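Local coordinates for protein novel immune-type receptor 11 (Ictalurus punctatus, PDB 2QTE) that probably serves as a cell-surface immune receptor of bony fish, its immunoglobulin V-type extracellular domain taking part in allogeneic recognition, at residues V11-E15 with G82-D86; N31-Y35 with K75-N79. The protein carries 1 engineered substitution. One frame throughout, in Å; residues are numbered along the deposited sequence.

In the fold
From the N terminus the chain runs through strand 7-10 into the turn at 11-15, the first half of contact 1. Strand 17-19 of the smaller sheet and the loop that follows lead to 31-35 on strand 32-37 of the larger sheet. After strands 44-49 and 56-58 the chain returns to the smaller sheet, where strand 67-71 precedes 75-79; contact 2 closes the loop from 31-35, the nearest ends 40 residues apart. Shortly after it, 82-86 meets the first turn and closes contact 1, inside whose loop contact 2 is nested. The centres lie about 20 Å apart: contact 2 joins the two sheets in the core, while contact 1 ties together two loops at the end of the domain.

Contact 1. Residues V11-E15 with G82-D86; sequences VKRGE and GARED
Two loops at one end of the immunoglobulin V-type sandwich meet here: the type II turn Lys12-Glu15, between strands 7-10 and 17-19, and residues 82-86, leading from strand 76-80 toward strand 89-97. Two backbone bonds join them. Gly14 N gives its hydrogen to Ala83 O at 2.8 Å, and Ala83 N reaches Glu15 O at 2.9 Å with an N-H...O angle of 171°. Ala83 is thus held through both its N and its O, while its CB lies 4.2 Å from Val11 CG2 on the inner side, where Phe111 also packs. Within the turn, the extended Glu15 side chain lies so that its OE1 accepts from Lys12 N at 2.8 Å. Outside, Arg13 bends at chi2 (72°), laying its CD 3.5 Å from Ala83 O and one guanidinium face over Arg84 CB. The two arginines run side by side in the same direction, guanidinium planes 49° apart, with Arg13 NH1 3.8 Å from Arg84 NH2. These like charges would be expected to repel, softened perhaps by solvent at this exposed rim; the two backbone bonds fix the register of the loops, and the Arg13 chain packs over Ala83 and Arg84.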
ATOM      1  N   VAL A  11      -2.258   4.900 -21.356  1.00 28.41           N
ATOM      2  CA  VAL A  11      -3.343   4.395 -22.159  1.00 28.89           C
ATOM      3  C   VAL A  11      -4.249   5.562 -22.557  1.00 30.95           C
ATOM      4  O   VAL A  11      -4.239   6.606 -21.904  1.00 26.73           O
ATOM      5  CB  VAL A  11      -4.181   3.317 -21.396  1.00 29.12           C
ATOM      6  CG1 VAL A  11      -3.301   2.132 -20.942  1.00 29.12           C
ATOM      7  CG2 VAL A  11      -4.952   3.934 -20.205  1.00 19.38           C
ATOM      8  N   LYS A  12      -5.018   5.380 -23.637  1.00 34.41           N
ATOM      9  CA  LYS A  12      -6.128   6.292 -23.969  1.00 33.39           C
ATOM     10  C   LYS A  12      -7.500   5.742 -23.503  1.00 33.68           C
ATOM     11  O   LYS A  12      -7.671   4.527 -23.330  1.00 31.81           O
ATOM     12  CB  LYS A  12      -6.157   6.539 -25.475  1.00 34.00           C
ATOM     13  CG  LYS A  12      -4.800   6.961 -26.036  1.00 41.14           C
ATOM     14  CD  LYS A  12      -4.786   7.060 -27.524  1.00 35.29           C
ATOM     15  CE  LYS A  12      -3.625   7.991 -27.984  1.00 39.27           C
ATOM     16  NZ  LYS A  12      -2.367   7.206 -28.107  1.00 38.48           N
ATOM     17  N   ARG A  13      -8.472   6.644 -23.308  1.00 30.79           N
ATOM     18  CA  ARG A  13      -9.855   6.293 -23.099  1.00 32.58           C
ATOM     19  C   ARG A  13     -10.266   5.156 -24.051  1.00 27.67           C
ATOM     20  O   ARG A  13     -10.017   5.222 -25.252  1.00 25.94           O
ATOM     21  CB  ARG A  13     -10.735   7.542 -23.324  1.00 41.03           C
ATOM     22  CG  ARG A  13     -12.245   7.373 -23.125  1.00 51.96           C
ATOM     23  CD  ARG A  13     -12.594   7.214 -21.648  1.00 59.95           C
ATOM     24  NE  ARG A  13     -14.028   7.319 -21.336  1.00 62.76           N
ATOM     25  CZ  ARG A  13     -14.937   6.358 -21.524  1.00 63.89           C
ATOM     26  NH1 ARG A  13     -14.598   5.190 -22.063  1.00 64.94           N
ATOM     27  NH2 ARG A  13     -16.204   6.570 -21.182  1.00 62.03           N
ATOM     28  N   GLY A  14     -10.830   4.094 -23.487  1.00 27.05           N
ATOM     29  CA  GLY A  14     -11.382   3.009 -24.274  1.00 27.68           C
ATOM     30  C   GLY A  14     -10.396   1.932 -24.647  1.00 27.09           C
ATOM     31  O   GLY A  14     -10.777   0.967 -25.296  1.00 26.68           O
ATOM     32  N   GLU A  15      -9.146   2.096 -24.220  1.00 22.63           N
ATOM     33  CA  GLU A  15      -8.087   1.097 -24.461  1.00 23.11           C
ATOM     34  C   GLU A  15      -8.208  -0.155 -23.544  1.00 18.71           C
ATOM     35  O   GLU A  15      -8.762  -0.084 -22.449  1.00 18.43           O
ATOM     36  CB  GLU A  15      -6.715   1.807 -24.342  1.00 27.47           C
ATOM     37  CG  GLU A  15      -5.465   0.934 -24.435  1.00 32.28           C
ATOM     38  CD  GLU A  15      -4.194   1.715 -24.733  1.00 33.31           C
ATOM     39  OE1 GLU A  15      -4.235   2.961 -24.911  1.00 31.33           O
ATOM     40  OE2 GLU A  15      -3.145   1.049 -24.808  1.00 35.26           O
ATOM     41  N   GLY A  82     -11.794  -1.453 -22.045  1.00 20.46           N
ATOM     42  CA  GLY A  82     -12.408  -0.114 -22.179  1.00 21.27           C
ATOM     43  C   GLY A  82     -12.099   0.844 -21.046  1.00 19.35           C
ATOM     44  O   GLY A  82     -13.013   1.288 -20.341  1.00 22.66           O
ATOM     45  N   ALA A  83     -10.811   1.177 -20.875  1.00 20.92           N
ATOM     46  CA  ALA A  83     -10.320   2.095 -19.797  1.00 20.16           C
ATOM     47  C   ALA A  83     -11.022   3.464 -19.723  1.00 24.86           C
ATOM     48  O   ALA A  83     -11.359   4.063 -20.770  1.00 27.30           O
ATOM     49  CB  ALA A  83      -8.811   2.286 -19.954  1.00 19.16           C
ATOM     50  N   ARG A  84     -11.282   3.949 -18.511  1.00 22.34           N
ATOM     51  CA  ARG A  84     -11.784   5.316 -18.374  1.00 26.45           C
ATOM     52  C   ARG A  84     -10.934   6.130 -17.408  1.00 28.33           C
ATOM     53  O   ARG A  84     -10.176   5.561 -16.590  1.00 21.29           O
ATOM     54  CB  ARG A  84     -13.286   5.409 -18.091  1.00 25.20           C
ATOM     55  CG  ARG A  84     -13.851   4.877 -16.775  1.00 38.09           C
ATOM     56  CD  ARG A  84     -15.382   4.541 -16.948  1.00 29.84           C
ATOM     57  NE  ARG A  84     -15.658   3.965 -18.283  1.00 37.54           N
ATOM     58  CZ  ARG A  84     -16.809   3.405 -18.687  1.00 31.81           C
ATOM     59  NH1 ARG A  84     -17.862   3.268 -17.874  1.00 26.86           N
ATOM     60  NH2 ARG A  84     -16.888   2.961 -19.924  1.00 33.52           N
ATOM     61  N   GLU A  85     -11.024   7.461 -17.542  1.00 29.40           N
ATOM     62  CA  GLU A  85     -10.174   8.353 -16.740  1.00 30.30           C
ATOM     63  C   GLU A  85     -10.055   7.918 -15.260  1.00 21.97           C
ATOM     64  O   GLU A  85      -8.959   7.894 -14.696  1.00 20.40           O
ATOM     65  CB  GLU A  85     -10.718   9.768 -16.794  1.00 37.00           C
ATOM     66  CG  GLU A  85     -10.521  10.423 -18.159  1.00 53.71           C
ATOM     67  CD  GLU A  85     -10.862  11.893 -18.104  1.00 59.00           C
ATOM     68  OE1 GLU A  85     -10.248  12.595 -17.262  1.00 57.36           O
ATOM     69  OE2 GLU A  85     -11.773  12.322 -18.864  1.00 63.29           O
ATOM     70  N   ASP A  86     -11.159   7.552 -14.638  1.00 16.01           N
ATOM     71  CA  ASP A  86     -11.118   7.233 -13.201  1.00 19.14           C
ATOM     72  C   ASP A  86     -10.443   5.881 -12.881  1.00 21.05           C
ATOM     73  O   ASP A  86     -10.291   5.507 -11.699  1.00 21.28           O
ATOM     74  CB  ASP A  86     -12.507   7.286 -12.608  1.00 27.74           C
ATOM     75  CG  ASP A  86     -13.158   8.625 -12.804  1.00 38.64           C
ATOM     76  OD1 ASP A  86     -14.072   8.694 -13.630  1.00 37.93           O
ATOM     77  OD2 ASP A  86     -12.736   9.615 -12.168  1.00 40.35           O
TER

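Contact 2. Residues N31-Y35 with K75-N79; sequences NLAWY and KFDLN
With CG anti to the backbone N, Phe76 (chi1 -173°) and Leu32 (chi1 177°) extend toward each other from facing sheets, whereas Trp34 (chi1 -87°) turns its indole alongside the Phe76 ring. Leu32 CD2 sits over one face of that ring, 4.0 Å from its centroid, a CH-pi contact. The Trp34 five-membered ring and the Phe76 ring are nearly parallel but slid apart, so they barely overlap; Trp34 CD1 comes 3.5 Å from Phe76 CE2. In this slid arrangement the indole N-H faces the other backbone: Trp34 NE1 donates to Phe76 O at 2.8 Å, with the oxygen near the indole plane. Leu78 CB lies over one indole face, 4.2 Å from the centroid of the five-membered ring. The axes of strands 32-35 and 76-79, 8.8 Å apart at their closest, are thus bridged by side chains, as in the core of a V-type sandwich; Trp34 packs on Cys21, and Leu32 and Phe76 on Cys93, the two halves of the disulfide. Met69 and Tyr91 also pack on Trp34. A leucine in place of Trp34 would probably leave Phe76 O without its indole donor and open a gap between Phe76 and Leu78. Set among apolar side chains, the buried N-H is satisfied by a carbonyl of the opposing sheet, which is likely to fix the rotation of the indole between its hydrocarbon neighbours.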
ATOM      1  N   ASN A  31      -3.451 -15.304   0.528  1.00 28.32           N
ATOM      2  CA  ASN A  31      -3.255 -13.936   1.042  1.00 25.26           C
ATOM      3  C   ASN A  31      -2.722 -12.998  -0.025  1.00 26.42           C
ATOM      4  O   ASN A  31      -2.072 -11.976   0.277  1.00 22.73           O
ATOM      5  CB  ASN A  31      -2.334 -13.899   2.278  1.00 27.68           C
ATOM      6  CG  ASN A  31      -2.867 -14.726   3.432  1.00 31.23           C
ATOM      7  OD1 ASN A  31      -3.665 -15.624   3.235  1.00 39.91           O
ATOM      8  ND2 ASN A  31      -2.407 -14.437   4.642  1.00 36.16           N
ATOM      9  N   LEU A  32      -3.025 -13.333  -1.274  1.00 22.09           N
ATOM     10  CA  LEU A  32      -2.568 -12.547  -2.394  1.00 23.72           C
ATOM     11  C   LEU A  32      -3.711 -11.709  -2.990  1.00 21.48           C
ATOM     12  O   LEU A  32      -4.858 -12.184  -3.088  1.00 16.99           O
ATOM     13  CB  LEU A  32      -1.955 -13.464  -3.419  1.00 21.62           C
ATOM     14  CG  LEU A  32      -1.466 -12.874  -4.709  1.00 19.96           C
ATOM     15  CD1 LEU A  32      -0.179 -12.077  -4.523  1.00 25.57           C
ATOM     16  CD2 LEU A  32      -1.266 -14.014  -5.673  1.00 25.29           C
ATOM     17  N   ALA A  33      -3.397 -10.452  -3.324  1.00 19.34           N
ATOM     18  CA  ALA A  33      -4.421  -9.492  -3.672  1.00 18.27           C
ATOM     19  C   ALA A  33      -3.814  -8.313  -4.382  1.00 18.13           C
ATOM     20  O   ALA A  33      -2.621  -8.034  -4.233  1.00 20.98           O
ATOM     21  CB  ALA A  33      -5.134  -8.999  -2.379  1.00 17.58           C
ATOM     22  N   TRP A  34      -4.645  -7.568  -5.111  1.00 15.19           N
ATOM     23  CA  TRP A  34      -4.209  -6.358  -5.735  1.00 14.18           C
ATOM     24  C   TRP A  34      -4.803  -5.244  -4.906  1.00 14.88           C
ATOM     25  O   TRP A  34      -5.940  -5.348  -4.444  1.00 14.87           O
ATOM     26  CB  TRP A  34      -4.793  -6.249  -7.159  1.00 15.84           C
ATOM     27  CG  TRP A  34      -4.001  -6.903  -8.251  1.00 18.57           C
ATOM     28  CD1 TRP A  34      -4.214  -8.122  -8.798  1.00 12.50           C
ATOM     29  CD2 TRP A  34      -2.876  -6.333  -8.951  1.00 14.04           C
ATOM     30  NE1 TRP A  34      -3.273  -8.369  -9.792  1.00 15.43           N
ATOM     31  CE2 TRP A  34      -2.444  -7.284  -9.892  1.00 16.34           C
ATOM     32  CE3 TRP A  34      -2.192  -5.121  -8.858  1.00 12.88           C
ATOM     33  CZ2 TRP A  34      -1.393  -7.044 -10.756  1.00 17.31           C
ATOM     34  CZ3 TRP A  34      -1.125  -4.886  -9.699  1.00  9.57           C
ATOM     35  CH2 TRP A  34      -0.718  -5.854 -10.619  1.00 16.98           C
ATOM     36  N   TYR A  35      -4.027  -4.196  -4.662  1.00 10.95           N
ATOM     37  CA  TYR A  35      -4.550  -3.055  -3.919  1.00 12.77           C
ATOM     38  C   TYR A  35      -4.563  -1.943  -4.914  1.00 12.33           C
ATOM     39  O   TYR A  35      -3.739  -1.929  -5.784  1.00 13.75           O
ATOM     40  CB  TYR A  35      -3.625  -2.701  -2.750  1.00 11.64           C
ATOM     41  CG  TYR A  35      -3.760  -3.707  -1.668  1.00 15.73           C
ATOM     42  CD1 TYR A  35      -3.293  -5.020  -1.851  1.00 15.19           C
ATOM     43  CD2 TYR A  35      -4.400  -3.393  -0.493  1.00 16.95           C
ATOM     44  CE1 TYR A  35      -3.456  -5.966  -0.866  1.00 15.67           C
ATOM     45  CE2 TYR A  35      -4.586  -4.342   0.492  1.00 17.45           C
ATOM     46  CZ  TYR A  35      -4.103  -5.617   0.281  1.00 19.19           C
ATOM     47  OH  TYR A  35      -4.284  -6.534   1.251  1.00 17.89           O
ATOM     48  N   LYS A  75       0.156 -16.687 -13.251  1.00 31.87           N
ATOM     49  CA  LYS A  75      -0.330 -15.319 -13.449  1.00 27.78           C
ATOM     50  C   LYS A  75      -1.352 -14.891 -12.435  1.00 22.90           C
ATOM     51  O   LYS A  75      -2.203 -15.673 -12.024  1.00 20.97           O
ATOM     52  CB  LYS A  75      -0.972 -15.186 -14.836  1.00 34.04           C
ATOM     53  CG  LYS A  75      -0.019 -15.344 -15.994  1.00 36.29           C
ATOM     54  CD  LYS A  75      -0.735 -15.189 -17.317  1.00 43.05           C
ATOM     55  CE  LYS A  75       0.215 -15.438 -18.458  1.00 43.07           C
ATOM     56  NZ  LYS A  75      -0.225 -14.747 -19.705  1.00 43.96           N
ATOM     57  N   PHE A  76      -1.300 -13.630 -12.046  1.00 19.29           N
ATOM     58  CA  PHE A  76      -2.369 -13.080 -11.270  1.00 17.21           C
ATOM     59  C   PHE A  76      -2.577 -11.691 -11.857  1.00 16.20           C
ATOM     60  O   PHE A  76      -2.343 -10.666 -11.188  1.00 16.52           O
ATOM     61  CB  PHE A  76      -1.942 -13.077  -9.810  1.00 15.05           C
ATOM     62  CG  PHE A  76      -3.017 -12.676  -8.846  1.00 16.95           C
ATOM     63  CD1 PHE A  76      -4.164 -13.452  -8.688  1.00 19.31           C
ATOM     64  CD2 PHE A  76      -2.873 -11.538  -8.058  1.00 13.79           C
ATOM     65  CE1 PHE A  76      -5.155 -13.091  -7.806  1.00 16.73           C
ATOM     66  CE2 PHE A  76      -3.881 -11.177  -7.169  1.00 14.26           C
ATOM     67  CZ  PHE A  76      -5.015 -11.945  -7.034  1.00 16.98           C
ATOM     68  N   ASP A  77      -2.953 -11.653 -13.129  1.00 14.29           N
ATOM     69  CA  ASP A  77      -2.942 -10.366 -13.870  1.00 14.90           C
ATOM     70  C   ASP A  77      -4.315  -9.718 -13.906  1.00 13.64           C
ATOM     71  O   ASP A  77      -5.302 -10.387 -14.111  1.00 14.49           O
ATOM     72  CB  ASP A  77      -2.452 -10.551 -15.288  1.00 17.91           C
ATOM     73  CG  ASP A  77      -1.113 -11.288 -15.369  1.00 25.02           C
ATOM     74  OD1 ASP A  77      -0.370 -11.340 -14.354  1.00 27.17           O
ATOM     75  OD2 ASP A  77      -0.793 -11.765 -16.469  1.00 23.46           O
ATOM     76  N   LEU A  78      -4.342  -8.393 -13.778  1.00 13.91           N
ATOM     77  CA  LEU A  78      -5.577  -7.646 -13.728  1.00 15.11           C
ATOM     78  C   LEU A  78      -5.850  -7.046 -15.139  1.00 16.05           C
ATOM     79  O   LEU A  78      -4.975  -6.424 -15.695  1.00 19.47           O
ATOM     80  CB  LEU A  78      -5.380  -6.559 -12.661  1.00 16.69           C
ATOM     81  CG  LEU A  78      -6.500  -5.600 -12.263  1.00 26.99           C
ATOM     82  CD1 LEU A  78      -7.719  -6.342 -11.764  1.00 21.69           C
ATOM     83  CD2 LEU A  78      -5.932  -4.659 -11.190  1.00 23.02           C
ATOM     84  N   ASN A  79      -7.033  -7.250 -15.722  1.00 14.19           N
ATOM     85  CA  ASN A  79      -7.361  -6.662 -17.024  1.00 15.70           C
ATOM     86  C   ASN A  79      -8.472  -5.614 -16.876  1.00 16.26           C
ATOM     87  O   ASN A  79      -9.294  -5.705 -15.972  1.00 16.79           O
ATOM     88  CB  ASN A  79      -7.892  -7.708 -17.963  1.00 13.84           C
ATOM     89  CG  ASN A  79      -7.113  -8.996 -17.905  1.00 16.62           C
ATOM     90  OD1 ASN A  79      -5.922  -8.979 -18.181  1.00 14.15           O
ATOM     91  ND2 ASN A  79      -7.765 -10.105 -17.556  1.00 15.94           N
TER